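Local coordinates for protein peptide methionine sulfoxide reductase MsrA (Corynebacterium diphtheriae, PDB 4D7L) that reduces the S-epimer of methionine sulfoxide, free or in proteins, back to methionine, probably repairing proteins inactivated by oxidation, at residues R156-E167 against T193-T202. Sequence-based numbering, arbitrary orientation. Where two conformers were deposited one is given.
Sequences RSAIYTAGPNAE and TTEILPLAST. With PGE (triethylene glycol), chain L.
Y160 and R156 converge on the carboxylate of E195, and this is the tight part of the contact. Y160 OH donates to E195 OE2 at 2.6 Å, from above the carboxylate plane, whereas R156 NE reaches E195 OE1 at 2.9 Å on its syn side, the oxygen lying close to the guanidinium plane; a second bond, R156 NH2 to OE2, is weak. With two donors on separate oxygens, rotation of the carboxylate is restrained, and the neighbouring arginine would favour its ionised form. E195 reaches them because CG stands anti to the backbone N (chi1 178°) and the chain stays extended beyond it. N112 O takes a further bond from R156 NH2. L197 CD2 meets the Y160 ring at its edge, 3.4 Å from CE1, while T202 CG2 sits over one face in a CH-pi contact, 4.0 Å from the centroid.

Backbone evidence defines the motif: strands 158-161 and 195-198 run parallel, their axes 8° apart, joined through helix 166-186 as a beta-alpha-beta crossover, and 195-198 ends the sheet. The ladder runs from E195 N to S157 O through to L199 N, which meets T161 O at 2.8 Å. On the sheet face that carries I159 and I196, both side chains touch V177 of that helix.

T161 OG1 still packs on P198 CA, at 3.3 Å, but beyond it the contact loosens: A166 CB stays 4.1 Å from P198 CB. At the exposed A200-S201 end, triethylene glycol, probably from the crystallisation liquor, hydrogen-bonds S201 OG, while a water links T161 O to A200 N.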
ATOM      1  N   ARG A 156      -6.343  -5.010   3.125  1.00 13.89           N
ATOM      2  CA  ARG A 156      -5.606  -5.618   4.243  1.00 19.32           C
ATOM      3  C   ARG A 156      -4.235  -4.967   4.467  1.00 18.23           C
ATOM      4  O   ARG A 156      -3.639  -4.395   3.556  1.00 17.05           O
ATOM      5  CB  ARG A 156      -5.434  -7.134   4.030  1.00 19.39           C
ATOM      6  CG  ARG A 156      -4.471  -7.565   2.887  1.00 13.38           C
ATOM      7  CD  ARG A 156      -4.608  -9.091   2.686  1.00 16.05           C
ATOM      8  NE  ARG A 156      -3.658  -9.664   1.730  1.00 19.33           N
ATOM      9  CZ  ARG A 156      -3.863  -9.736   0.414  1.00 21.07           C
ATOM     10  NH1 ARG A 156      -4.961  -9.207  -0.116  1.00 15.14           N
ATOM     11  NH2 ARG A 156      -2.954 -10.307  -0.383  1.00 17.47           N
ATOM     12  N   SER A 157      -3.732  -5.085   5.692  1.00 16.22           N
ATOM     13  CA  SER A 157      -2.449  -4.495   6.078  1.00 14.38           C
ATOM     14  C   SER A 157      -1.288  -5.298   5.495  1.00 20.15           C
ATOM     15  O   SER A 157      -1.330  -6.535   5.530  1.00 17.26           O
ATOM     16  CB  SER A 157      -2.354  -4.468   7.610  1.00 12.36           C
ATOM     17  OG  SER A 157      -1.142  -3.878   8.042  1.00 16.72           O
ATOM     18  N   ALA A 158      -0.278  -4.626   4.938  1.00 18.11           N
ATOM     19  CA  ALA A 158       0.860  -5.350   4.358  1.00 17.39           C
ATOM     20  C   ALA A 158       2.136  -4.519   4.320  1.00 18.86           C
ATOM     21  O   ALA A 158       2.100  -3.281   4.237  1.00 16.01           O
ATOM     22  CB  ALA A 158       0.524  -5.859   2.930  1.00 14.15           C
ATOM     23  N   ILE A 159       3.262  -5.221   4.397  1.00 16.15           N
ATOM     24  CA  ILE A 159       4.569  -4.653   4.084  1.00 15.17           C
ATOM     25  C   ILE A 159       5.286  -5.638   3.168  1.00 20.62           C
ATOM     26  O   ILE A 159       5.574  -6.771   3.573  1.00 18.33           O
ATOM     27  CB  ILE A 159       5.432  -4.406   5.334  1.00 17.79           C
ATOM     28  CG1 ILE A 159       4.732  -3.446   6.302  1.00 23.48           C
ATOM     29  CG2 ILE A 159       6.806  -3.823   4.926  1.00 14.35           C
ATOM     30  CD1 ILE A 159       5.396  -3.379   7.678  1.00 31.16           C
ATOM     31  N   TYR A 160       5.565  -5.233   1.930  1.00 16.58           N
ATOM     32  CA  TYR A 160       6.371  -6.089   1.046  1.00 14.36           C
ATOM     33  C   TYR A 160       7.730  -5.443   0.833  1.00 18.07           C
ATOM     34  O   TYR A 160       7.818  -4.250   0.589  1.00 18.56           O
ATOM     35  CB  TYR A 160       5.674  -6.323  -0.304  1.00 15.60           C
ATOM     36  CG  TYR A 160       4.244  -6.852  -0.165  1.00 15.68           C
ATOM     37  CD1 TYR A 160       3.954  -7.923   0.680  1.00 20.32           C
ATOM     38  CD2 TYR A 160       3.196  -6.265  -0.873  1.00 16.68           C
ATOM     39  CE1 TYR A 160       2.632  -8.410   0.821  1.00 14.83           C
ATOM     40  CE2 TYR A 160       1.883  -6.735  -0.741  1.00 16.77           C
ATOM     41  CZ  TYR A 160       1.619  -7.797   0.102  1.00 16.14           C
ATOM     42  OH  TYR A 160       0.343  -8.240   0.232  1.00 18.39           O
ATOM     43  N   THR A 161       8.793  -6.230   0.935  1.00 17.02           N
ATOM     44  CA  THR A 161      10.134  -5.662   0.876  1.00 18.65           C
ATOM     45  C   THR A 161      10.853  -5.939  -0.454  1.00 19.09           C
ATOM     46  O   THR A 161      10.461  -6.811  -1.235  1.00 16.37           O
ATOM     47  CB  THR A 161      10.982  -6.181   2.042  1.00 21.52           C
ATOM     48  OG1 THR A 161      11.041  -7.612   1.992  1.00 15.90           O
ATOM     49  CG2 THR A 161      10.370  -5.749   3.370  1.00 18.41           C
ATOM     50  N   ALA A 162      11.888  -5.157  -0.730  1.00 18.43           N
ATOM     51  CA  ALA A 162      12.578  -5.243  -2.010  1.00 22.53           C
ATOM     52  C   ALA A 162      14.081  -5.039  -1.850  1.00 25.57           C
ATOM     53  O   ALA A 162      14.562  -4.628  -0.790  1.00 29.05           O
ATOM     54  CB  ALA A 162      12.010  -4.207  -2.989  1.00 22.12           C
ATOM     55  N   GLY A 163      14.821  -5.295  -2.917  1.00 23.59           N
ATOM     56  CA  GLY A 163      16.257  -5.059  -2.901  1.00 28.09           C
ATOM     57  C   GLY A 163      17.059  -6.275  -2.495  1.00 29.34           C
ATOM     58  O   GLY A 163      16.504  -7.342  -2.233  1.00 27.03           O
ATOM     59  N   PRO A 164      18.385  -6.126  -2.464  1.00 27.28           N
ATOM     60  CA  PRO A 164      19.284  -7.259  -2.213  1.00 31.48           C
ATOM     61  C   PRO A 164      19.149  -7.846  -0.807  1.00 30.74           C
ATOM     62  O   PRO A 164      19.530  -8.995  -0.584  1.00 33.34           O
ATOM     63  CB  PRO A 164      20.679  -6.659  -2.410  1.00 30.64           C
ATOM     64  CG  PRO A 164      20.500  -5.173  -2.348  1.00 31.36           C
ATOM     65  CD  PRO A 164      19.099  -4.883  -2.799  1.00 27.27           C
ATOM     66  N   ASN A 165      18.635  -7.059   0.130  1.00 25.80           N
ATOM     67  CA  ASN A 165      18.436  -7.542   1.487  1.00 27.68           C
ATOM     68  C   ASN A 165      16.958  -7.723   1.824  1.00 22.56           C
ATOM     69  O   ASN A 165      16.580  -7.600   2.984  1.00 24.16           O
ATOM     70  CB  ASN A 165      19.100  -6.601   2.492  1.00 29.77           C
ATOM     71  CG  ASN A 165      20.603  -6.578   2.342  1.00 42.68           C
ATOM     72  OD1 ASN A 165      21.150  -5.735   1.644  1.00 41.00           O
ATOM     73  ND2 ASN A 165      21.273  -7.521   2.981  1.00 46.06           N
ATOM     74  N   ALA A 166      16.133  -8.019   0.812  1.00 26.27           N
ATOM     75  CA  ALA A 166      14.667  -8.049   1.004  1.00 18.40           C
ATOM     76  C   ALA A 166      14.209  -8.989   2.129  1.00 21.05           C
ATOM     77  O   ALA A 166      13.312  -8.641   2.900  1.00 20.26           O
ATOM     78  CB  ALA A 166      13.962  -8.440  -0.313  1.00 15.87           C
ATOM     79  N   GLU A 167      14.804 -10.174   2.242  0.53 18.15           N
ATOM     80  CA  GLU A 167      14.369 -11.085   3.301  0.53 23.33           C
ATOM     81  C   GLU A 167      14.825 -10.599   4.677  0.53 22.62           C
ATOM     82  O   GLU A 167      14.094 -10.738   5.656  0.53 23.32           O
ATOM     83  CB  GLU A 167      14.862 -12.516   3.043  0.53 28.79           C
ATOM     84  CG  GLU A 167      14.534 -13.505   4.176  0.53 34.33           C
ATOM     85  CD  GLU A 167      13.067 -13.461   4.623  0.53 33.19           C
ATOM     86  OE1 GLU A 167      12.161 -13.403   3.758  0.53 26.08           O
ATOM     87  OE2 GLU A 167      12.820 -13.475   5.850  0.53 30.06           O
ATOM     88  N   THR A 193      -2.626  -8.383  12.049  1.00 14.04           N
ATOM     89  CA  THR A 193      -2.924  -9.162  10.841  1.00 17.00           C
ATOM     90  C   THR A 193      -2.043  -8.772   9.638  1.00 22.20           C
ATOM     91  O   THR A 193      -2.167  -9.348   8.555  1.00 19.08           O
ATOM     92  CB  THR A 193      -4.408  -8.994  10.438  1.00 20.91           C
ATOM     93  OG1 THR A 193      -4.677  -7.610  10.195  1.00 20.20           O
ATOM     94  CG2 THR A 193      -5.319  -9.487  11.552  1.00 17.89           C
ATOM     95  N   THR A 194      -1.169  -7.784   9.820  1.00 18.25           N
ATOM     96  CA  THR A 194      -0.240  -7.349   8.753  1.00 14.20           C
ATOM     97  C   THR A 194       0.510  -8.521   8.106  1.00 18.20           C
ATOM     98  O   THR A 194       1.088  -9.343   8.782  1.00 16.98           O
ATOM     99  CB  THR A 194       0.824  -6.362   9.319  1.00 22.44           C
ATOM    100  OG1 THR A 194       0.164  -5.318  10.040  1.00 17.91           O
ATOM    101  CG2 THR A 194       1.701  -5.745   8.192  1.00 17.62           C
ATOM    102  N   GLU A 195       0.474  -8.575   6.786  1.00 17.25           N
ATOM    103  CA  GLU A 195       1.169  -9.574   5.975  1.00 19.92           C
ATOM    104  C   GLU A 195       2.564  -9.040   5.599  1.00 25.47           C
ATOM    105  O   GLU A 195       2.658  -7.956   5.017  1.00 18.92           O
ATOM    106  CB  GLU A 195       0.283  -9.819   4.754  1.00 22.92           C
ATOM    107  CG  GLU A 195       0.690 -10.747   3.687  1.00 34.53           C
ATOM    108  CD  GLU A 195      -0.442 -10.807   2.678  1.00 35.27           C
ATOM    109  OE1 GLU A 195      -1.583 -11.163   3.082  1.00 35.86           O
ATOM    110  OE2 GLU A 195      -0.226 -10.401   1.520  1.00 29.05           O
ATOM    111  N   ILE A 196       3.644  -9.741   5.965  1.00 14.87           N
ATOM    112  CA  ILE A 196       4.983  -9.217   5.728  1.00 18.10           C
ATOM    113  C   ILE A 196       5.846 -10.248   4.999  1.00 21.54           C
ATOM    114  O   ILE A 196       6.032 -11.361   5.495  1.00 20.28           O
ATOM    115  CB  ILE A 196       5.700  -8.828   7.052  1.00 22.25           C
ATOM    116  CG1 ILE A 196       4.890  -7.803   7.854  1.00 21.86           C
ATOM    117  CG2 ILE A 196       7.096  -8.277   6.760  1.00 17.25           C
ATOM    118  CD1 ILE A 196       5.466  -7.586   9.275  1.00 23.56           C
ATOM    119  N   LEU A 197       6.357  -9.891   3.824  1.00 15.26           N
ATOM    120  CA  LEU A 197       7.224 -10.795   3.047  1.00 17.14           C
ATOM    121  C   LEU A 197       7.877 -10.035   1.894  1.00 15.73           C
ATOM    122  O   LEU A 197       7.427  -8.954   1.533  1.00 17.46           O
ATOM    123  CB  LEU A 197       6.426 -12.003   2.515  1.00 22.64           C
ATOM    124  CG  LEU A 197       5.285 -11.749   1.526  1.00 25.60           C
ATOM    125  CD1 LEU A 197       4.932 -13.030   0.772  1.00 22.51           C
ATOM    126  CD2 LEU A 197       4.034 -11.220   2.239  1.00 26.63           C
ATOM    127  N   PRO A 198       8.944 -10.592   1.313  1.00 16.61           N
ATOM    128  CA  PRO A 198       9.515  -9.934   0.131  1.00 17.77           C
ATOM    129  C   PRO A 198       8.471  -9.845  -0.988  1.00 21.15           C
ATOM    130  O   PRO A 198       7.688 -10.777  -1.128  1.00 18.84           O
ATOM    131  CB  PRO A 198      10.667 -10.856  -0.264  1.00 17.06           C
ATOM    132  CG  PRO A 198      11.052 -11.555   1.053  1.00 18.87           C
ATOM    133  CD  PRO A 198       9.775 -11.716   1.800  1.00 17.47           C
ATOM    134  N   LEU A 199       8.440  -8.739  -1.731  1.00 14.12           N
ATOM    135  CA  LEU A 199       7.557  -8.614  -2.891  1.00 13.29           C
ATOM    136  C   LEU A 199       7.730  -9.801  -3.832  1.00 14.58           C
ATOM    137  O   LEU A 199       6.760 -10.357  -4.325  1.00 16.92           O
ATOM    138  CB  LEU A 199       7.848  -7.318  -3.650  1.00 14.47           C
ATOM    139  CG  LEU A 199       7.031  -7.085  -4.930  1.00 20.48           C
ATOM    140  CD1 LEU A 199       5.566  -6.876  -4.532  1.00 21.00           C
ATOM    141  CD2 LEU A 199       7.570  -5.873  -5.674  1.00 23.34           C
ATOM    142  N   ALA A 200       8.975 -10.204  -4.041  1.00 14.62           N
ATOM    143  CA  ALA A 200       9.272 -11.303  -4.966  1.00 19.01           C
ATOM    144  C   ALA A 200       8.694 -12.630  -4.496  1.00 19.76           C
ATOM    145  O   ALA A 200       8.588 -13.578  -5.283  1.00 17.82           O
ATOM    146  CB  ALA A 200      10.784 -11.436  -5.167  1.00 19.93           C
ATOM    147  N   SER A 201       8.353 -12.717  -3.211  1.00 17.26           N
ATOM    148  CA  SER A 201       7.797 -13.950  -2.643  1.00 16.41           C
ATOM    149  C   SER A 201       6.270 -13.960  -2.588  1.00 14.67           C
ATOM    150  O   SER A 201       5.674 -14.949  -2.150  1.00 17.38           O
ATOM    151  CB  SER A 201       8.378 -14.191  -1.253  1.00 19.97           C
ATOM    152  OG  SER A 201       9.772 -14.469  -1.368  1.00 19.21           O
ATOM    153  N   THR A 202       5.631 -12.868  -2.996  1.00 14.84           N
ATOM    154  CA  THR A 202       4.166 -12.877  -3.146  1.00 17.47           C
ATOM    155  C   THR A 202       3.795 -13.736  -4.349  1.00 17.99           C
ATOM    156  O   THR A 202       4.654 -14.028  -5.180  1.00 18.05           O
ATOM    157  CB  THR A 202       3.585 -11.476  -3.344  1.00 16.38           C
ATOM    158  OG1 THR A 202       4.102 -10.927  -4.572  1.00 18.72           O
ATOM    159  CG2 THR A 202       3.939 -10.573  -2.154  1.00 14.76           C
TER
HETATM  160  C1  PGE L1228      11.378 -16.582   0.884  0.84 43.88           C
HETATM  161  O1  PGE L1228      11.079 -15.196   0.916  0.84 32.32           O
HETATM  162  C2  PGE L1228      10.430 -17.290  -0.064  0.84 40.19           C
HETATM  163  O2  PGE L1228       9.127 -17.273   0.492  0.84 43.94           O
HETATM  164  O   HOH W   1      -4.951  -6.869   7.554  1.00 19.55           O
HETATM  165  O   HOH W   2      -3.010  -8.561   6.109  1.00 25.96           O
HETATM  166  O   HOH W   3      11.377  -8.791  -3.181  1.00 20.84           O